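Local coordinates for transcriptional repressor PagR (Bacillus anthracis, PDB 2ZKZ), which represses expression of the pagA and atxA genes as a dimeric DNA-binding transcription factor of the ArsR family, at residues I32-E35 and L36-H39; Q55-V58 and S59-C63. One frame throughout, in Å; residues are numbered along the deposited sequence.

In the fold
Interaction 1 (32-39) and interaction 2 (55-63) are each a pair of successive turns within one helix, 27-39 and 55-65 respectively, and their centres lie about 16 Å apart. Both mix buried aliphatic residues with exposed polar ones, though Glu35 of interaction 1 is itself buried. In interaction 1, Ile32, Val33 and Leu36 belong to the interior, while a salt bridge and a histidine mark the C-terminal end of the helix. Interaction 2 has no salt bridge: Val58 and Leu62 face the core, and Ser59 bonds to the backbone. The helices meet where Ile32 CD1 packs 4.0 Å from His61 CB, joining helix 27-39 to helix 55-65 of the predicted helix-turn-helix.

Interaction 1: I32-E35 and L36-H39; sequences IVNE and LYKH
Glu35 O is held twice by His39: the backbone N donates at 2.7 Å, and the ring nitrogen ND1 adds a weak, strongly bent bond to Glu35 O (3.1 Å, 121° at the hydrogen). With CG of His39 beside its own backbone N (chi1 -58°), the imidazole folds back along the helix and brings ND1 to that oxygen. The Glu35 carboxylate forms a salt bridge with Lys38, three residues on, whose NZ meets Glu35 OE2 at 3.2 Å from above the carboxylate plane. A bend at chi3 (-64°) turns the lysine tip toward it, and on the way Lys38 CE passes 3.5 Å from Asn34 OD1. On the buried side, Ile32 and Leu36 run side by side, with Ile32 CG2 4.1 Å from Leu36 CD1; both also pack on Leu70. Val33 is covered by Val88 and Ile92 of helix 86-95, whereas Glu35 and His39 touch Ile50 of helix 44-51. Such i to i+3 and i to i+4 pairings are those of an alpha-helix; with Ile32, Val33 and Leu36 inward and Lys38 and His39 exposed it is amphipathic, here at the end of helix 27-39 in the winged helix-turn-helix fold of the ArsR family.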
# COMPACT_ATOMS: atom_id res chain seq x y z
N ILE A 32 1.52 13.06 -4.31
CA ILE A 32 2.06 13.11 -5.67
C ILE A 32 1.24 12.21 -6.59
O ILE A 32 0.82 12.63 -7.67
CB ILE A 32 3.54 12.68 -5.69
CG1 ILE A 32 4.38 13.73 -4.96
CG2 ILE A 32 4.02 12.49 -7.13
CD1 ILE A 32 5.87 13.37 -4.82
N VAL A 33 0.99 10.98 -6.16
CA VAL A 33 0.20 10.06 -6.99
C VAL A 33 -1.20 10.60 -7.24
O VAL A 33 -1.72 10.53 -8.36
CB VAL A 33 0.10 8.66 -6.35
CG1 VAL A 33 -0.79 7.77 -7.19
CG2 VAL A 33 1.49 8.06 -6.22
N ASN A 34 -1.83 11.14 -6.20
CA ASN A 34 -3.18 11.69 -6.35
C ASN A 34 -3.17 12.82 -7.39
O ASN A 34 -4.05 12.91 -8.24
CB ASN A 34 -3.68 12.24 -5.01
CG ASN A 34 -5.15 12.61 -5.04
OD1 ASN A 34 -5.54 13.73 -4.70
ND2 ASN A 34 -5.98 11.67 -5.47
N GLU A 35 -2.17 13.69 -7.30
CA GLU A 35 -2.06 14.81 -8.24
C GLU A 35 -1.88 14.34 -9.68
O GLU A 35 -2.47 14.91 -10.61
CB GLU A 35 -0.89 15.72 -7.86
CG GLU A 35 -1.10 16.52 -6.59
CD GLU A 35 -2.32 17.42 -6.64
OE1 GLU A 35 -2.60 17.99 -7.72
OE2 GLU A 35 -2.99 17.57 -5.61
N LEU A 36 -1.06 13.31 -9.89
CA LEU A 36 -0.85 12.77 -11.22
C LEU A 36 -2.12 12.10 -11.73
O LEU A 36 -2.38 12.07 -12.92
CB LEU A 36 0.31 11.78 -11.22
CG LEU A 36 1.68 12.45 -11.11
CD1 LEU A 36 2.78 11.41 -10.90
CD2 LEU A 36 1.93 13.25 -12.39
N TYR A 37 -2.90 11.57 -10.80
CA TYR A 37 -4.15 10.93 -11.15
C TYR A 37 -5.12 11.99 -11.67
O TYR A 37 -5.84 11.77 -12.65
CB TYR A 37 -4.74 10.23 -9.92
CG TYR A 37 -6.20 9.87 -10.04
CD1 TYR A 37 -6.65 8.97 -11.01
CD2 TYR A 37 -7.14 10.46 -9.20
CE1 TYR A 37 -8.00 8.67 -11.13
CE2 TYR A 37 -8.50 10.17 -9.32
CZ TYR A 37 -8.91 9.27 -10.29
OH TYR A 37 -10.25 8.99 -10.41
N LYS A 38 -5.10 13.15 -11.03
CA LYS A 38 -5.97 14.26 -11.40
C LYS A 38 -5.49 15.06 -12.62
O LYS A 38 -6.30 15.45 -13.46
CB LYS A 38 -6.15 15.21 -10.21
CG LYS A 38 -6.93 14.61 -9.05
CD LYS A 38 -7.15 15.63 -7.94
CE LYS A 38 -5.84 16.08 -7.32
NZ LYS A 38 -6.03 17.21 -6.36
N HIS A 39 -4.19 15.28 -12.72
CA HIS A 39 -3.63 16.06 -13.82
C HIS A 39 -2.99 15.25 -14.95
O HIS A 39 -2.59 15.82 -15.98
CB HIS A 39 -2.62 17.07 -13.27
CG HIS A 39 -3.21 18.00 -12.26
ND1 HIS A 39 -2.85 17.98 -10.93
CD2 HIS A 39 -4.13 18.98 -12.39
CE1 HIS A 39 -3.54 18.91 -10.28
NE2 HIS A 39 -4.32 19.53 -11.15

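Interaction 2: Q55-V58 and S59-C63; sequences QSTV and SQHLC
Helix 55-65 is the second helix of the predicted helix-turn-helix, the one that in ArsR-type repressors usually serves as the recognition helix, and residues 55-63 make up most of it. Its buried side is formed by Val58 and Leu62, which lie side by side and point the same way, with Val58 CG1 3.9 Å from Leu62 CD1. Ile47 and Ile48 of helix 44-51 pack on Val58, and Val44 of the same helix on Leu62, so this pair seats the second helix of the motif against the first. The backbone follows regular i to i+4 bonding; the straightest of the bonds between the two segments runs from Leu62 N to Val58 O (3.0 Å, 169° at the hydrogen). On another side Thr57 and His61 run alongside each other, the threonine methyl CG2 standing 3.8 Å from His61 CE1. Met28, Arg29 and Ile32 of helix 27-39 also touch the His61 side chain, so this side of helix 55-65 faces helix 27-39. Ser59, one turn into the helix, turns its hydroxyl back toward Gln55 in the first turn: OG lies beside its own backbone N (chi1 -66°). Gln55 O thereby takes two bonds, from Ser59 N at 2.9 Å and from Ser59 OG at 2.8 Å, and the two donors approach from opposite faces of the carbonyl plane, OG tilted 33° out of it.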
# COMPACT_ATOMS: atom_id res chain seq x y z
N GLN A 55 12.62 21.46 -3.47
CA GLN A 55 12.88 20.67 -4.67
C GLN A 55 13.67 19.42 -4.31
O GLN A 55 13.54 18.38 -4.96
CB GLN A 55 13.66 21.48 -5.71
CG GLN A 55 14.02 20.67 -6.95
CD GLN A 55 14.62 21.49 -8.08
OE1 GLN A 55 13.96 22.38 -8.63
NE2 GLN A 55 15.87 21.20 -8.42
N SER A 56 14.48 19.52 -3.26
CA SER A 56 15.29 18.41 -2.81
C SER A 56 14.40 17.26 -2.32
O SER A 56 14.62 16.10 -2.67
CB SER A 56 16.21 18.87 -1.68
OG SER A 56 16.95 17.78 -1.15
N THR A 57 13.41 17.60 -1.52
CA THR A 57 12.48 16.62 -0.98
C THR A 57 11.67 15.96 -2.09
O THR A 57 11.55 14.73 -2.13
CB THR A 57 11.51 17.26 0.04
OG1 THR A 57 12.27 17.87 1.09
CG2 THR A 57 10.59 16.21 0.64
N VAL A 58 11.12 16.77 -2.99
CA VAL A 58 10.31 16.28 -4.09
C VAL A 58 11.11 15.37 -5.02
O VAL A 58 10.62 14.31 -5.42
CB VAL A 58 9.72 17.44 -4.92
CG1 VAL A 58 8.97 16.90 -6.12
CG2 VAL A 58 8.79 18.27 -4.06
N SER A 59 12.33 15.78 -5.36
CA SER A 59 13.18 14.99 -6.24
C SER A 59 13.49 13.62 -5.65
O SER A 59 13.54 12.63 -6.37
CB SER A 59 14.50 15.73 -6.50
OG SER A 59 14.27 16.92 -7.24
N GLN A 60 13.70 13.57 -4.33
CA GLN A 60 14.00 12.30 -3.68
C GLN A 60 12.80 11.35 -3.75
O GLN A 60 12.96 10.15 -3.96
CB GLN A 60 14.38 12.51 -2.22
CG GLN A 60 14.86 11.24 -1.56
CD GLN A 60 14.97 11.36 -0.05
OE1 GLN A 60 15.37 10.41 0.62
NE2 GLN A 60 14.61 12.52 0.49
N HIS A 61 11.60 11.89 -3.53
CA HIS A 61 10.40 11.07 -3.61
C HIS A 61 10.25 10.54 -5.03
O HIS A 61 10.01 9.35 -5.24
CB HIS A 61 9.17 11.88 -3.21
CG HIS A 61 9.00 12.01 -1.72
ND1 HIS A 61 8.67 13.20 -1.11
CD2 HIS A 61 9.12 11.09 -0.74
CE1 HIS A 61 8.60 13.01 0.20
NE2 HIS A 61 8.87 11.74 0.45
N LEU A 62 10.40 11.42 -6.02
CA LEU A 62 10.27 11.00 -7.41
C LEU A 62 11.30 9.95 -7.77
O LEU A 62 11.01 9.00 -8.50
CB LEU A 62 10.39 12.21 -8.35
CG LEU A 62 9.21 13.19 -8.29
CD1 LEU A 62 9.54 14.46 -9.05
CD2 LEU A 62 7.97 12.52 -8.88
N CYS A 63 12.51 10.10 -7.24
CA CYS A 63 13.58 9.15 -7.51
C CYS A 63 13.21 7.77 -6.99
O CYS A 63 13.35 6.77 -7.70
CB CYS A 63 14.87 9.63 -6.84
SG CYS A 63 16.28 8.57 -7.15